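Local coordinates for DNA/pantothenate metabolism flavoprotein (Streptomyces sparsogenes DSM 40356, PDB 7CFU) that binds flavin mononucleotide and, as an FMN-dependent cysteine decarboxylase, probably carries out the oxidative decarboxylation of a cysteine residue during biosynthesis of a peptide natural product, at residues A[23-28]-A[96-101]. Sequence-based numbering, arbitrary orientation.
Sequences RLLWGV and GAWADV
Arg23 and Asp100 clasp each other through both backbone and side chain. Asp100 OD2 takes the amide of Arg23, N to OD2 2.7 Å, on its anti side, and also the guanidinium NE of Arg23, 3.2 Å from OD2 in a salt bridge that comes from above the carboxylate plane; a weak bond joins Arg23 NH2 to Asp100 OD1. In return, Arg23 O accepts two amides, Asp100 N at 2.7 Å, lying in the carbonyl plane, and Val101 N, tilted from it. Leu25 N then donates to Val101 O, 2.8 Å away and nearly straight at 163°. These last bonds start the parallel pairing of Leu24 with Val101, where strand 101-107 joins strand 23-28 in the central sheet of the Rossmann-like flavoprotein fold; Ala99 is the first residue to leave helical geometry after helix 91-98, just before this pairing. Strand 52-57 flanks strand 23-28 on the other side, so the chain passes back over strand 23-28, through helices ending in helix 91-98, to reach strand 101-107. Trp98 lies across Arg23: Arg23 CB sits over the six-membered ring, 3.6 Å from its centroid in a CH-pi contact, and Arg23 CD is 3.4 Å from Trp98 NE1. The bend at chi3 (-58°) carries the guanidinium over the five-membered ring as a cation-pi partner, its plane 48° from the indole. Arg54 makes another cation-pi contact with this indole. Leu24 O meets the ring edge at CZ3. Apolar contacts flank the pairing: Leu25 CB touches Ala99 CB at 3.5 Å, while Leu24 CD1 meets Val101 CG1.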
# COMPACT_ATOMS: atom_id res chain seq x y z
N ARG A 23 -19.54 5.68 36.84
CA ARG A 23 -18.90 5.59 35.53
C ARG A 23 -17.82 4.51 35.59
O ARG A 23 -16.80 4.68 36.28
CB ARG A 23 -18.34 6.94 35.11
CG ARG A 23 -19.44 7.98 34.92
CD ARG A 23 -18.92 9.38 34.69
NE ARG A 23 -18.07 9.87 35.76
CZ ARG A 23 -17.53 11.09 35.78
NH1 ARG A 23 -17.77 11.94 34.79
NH2 ARG A 23 -16.76 11.47 36.80
N LEU A 24 -18.04 3.40 34.89
CA LEU A 24 -17.14 2.26 34.94
C LEU A 24 -16.24 2.27 33.70
O LEU A 24 -16.73 2.16 32.58
CB LEU A 24 -17.93 0.96 35.03
CG LEU A 24 -17.16 -0.35 34.90
CD1 LEU A 24 -16.15 -0.47 36.02
CD2 LEU A 24 -18.13 -1.51 34.95
N LEU A 25 -14.93 2.41 33.92
CA LEU A 25 -13.94 2.26 32.87
C LEU A 25 -13.37 0.85 32.93
O LEU A 25 -12.90 0.41 33.99
CB LEU A 25 -12.83 3.30 33.00
CG LEU A 25 -11.80 3.35 31.87
CD1 LEU A 25 -12.45 3.64 30.53
CD2 LEU A 25 -10.73 4.38 32.18
N TRP A 26 -13.37 0.15 31.80
CA TRP A 26 -13.11 -1.28 31.73
C TRP A 26 -11.99 -1.56 30.74
O TRP A 26 -12.19 -1.42 29.52
CB TRP A 26 -14.40 -2.01 31.35
CG TRP A 26 -14.33 -3.48 31.23
CD1 TRP A 26 -13.26 -4.29 31.47
CD2 TRP A 26 -15.40 -4.34 30.81
NE1 TRP A 26 -13.59 -5.60 31.22
CE2 TRP A 26 -14.90 -5.66 30.82
CE3 TRP A 26 -16.73 -4.12 30.44
CZ2 TRP A 26 -15.69 -6.75 30.47
CZ3 TRP A 26 -17.50 -5.20 30.09
CH2 TRP A 26 -16.98 -6.50 30.11
N GLY A 27 -10.83 -1.98 31.23
CA GLY A 27 -9.71 -2.33 30.36
C GLY A 27 -9.66 -3.82 30.04
O GLY A 27 -9.86 -4.66 30.92
N VAL A 28 -9.35 -4.14 28.78
CA VAL A 28 -9.35 -5.52 28.29
C VAL A 28 -7.97 -5.82 27.72
O VAL A 28 -7.50 -5.13 26.81
CB VAL A 28 -10.43 -5.77 27.23
CG1 VAL A 28 -10.39 -7.22 26.77
CG2 VAL A 28 -11.82 -5.43 27.75
N GLY A 96 -8.99 8.72 32.39
CA GLY A 96 -8.64 8.64 33.80
C GLY A 96 -9.51 9.54 34.67
O GLY A 96 -9.91 9.17 35.77
N ALA A 97 -9.81 10.75 34.18
CA ALA A 97 -10.67 11.64 34.94
C ALA A 97 -12.13 11.19 34.91
O ALA A 97 -12.88 11.45 35.86
CB ALA A 97 -10.55 13.07 34.41
N TRP A 98 -12.56 10.54 33.83
CA TRP A 98 -13.96 10.14 33.71
C TRP A 98 -14.31 8.97 34.63
O TRP A 98 -15.44 8.88 35.12
CB TRP A 98 -14.26 9.79 32.26
CG TRP A 98 -15.63 9.26 32.00
CD1 TRP A 98 -16.74 10.00 31.69
CD2 TRP A 98 -16.04 7.89 31.98
NE1 TRP A 98 -17.82 9.16 31.49
CE2 TRP A 98 -17.42 7.87 31.67
CE3 TRP A 98 -15.39 6.68 32.21
CZ2 TRP A 98 -18.15 6.68 31.57
CZ3 TRP A 98 -16.12 5.50 32.11
CH2 TRP A 98 -17.48 5.51 31.80
N ALA A 99 -13.35 8.08 34.91
CA ALA A 99 -13.66 6.82 35.55
C ALA A 99 -14.01 7.02 37.02
O ALA A 99 -13.31 7.75 37.74
CB ALA A 99 -12.48 5.85 35.42
N ASP A 100 -15.12 6.42 37.46
CA ASP A 100 -15.41 6.31 38.88
C ASP A 100 -14.91 5.00 39.45
O ASP A 100 -14.55 4.93 40.63
CB ASP A 100 -16.92 6.45 39.15
CG ASP A 100 -17.47 7.80 38.72
OD1 ASP A 100 -16.80 8.84 38.95
OD2 ASP A 100 -18.57 7.82 38.14
N VAL A 101 -14.91 3.95 38.62
CA VAL A 101 -14.31 2.66 38.92
C VAL A 101 -13.49 2.24 37.71
O VAL A 101 -13.89 2.50 36.57
CB VAL A 101 -15.38 1.59 39.26
CG1 VAL A 101 -14.76 0.20 39.36
CG2 VAL A 101 -16.12 1.94 40.53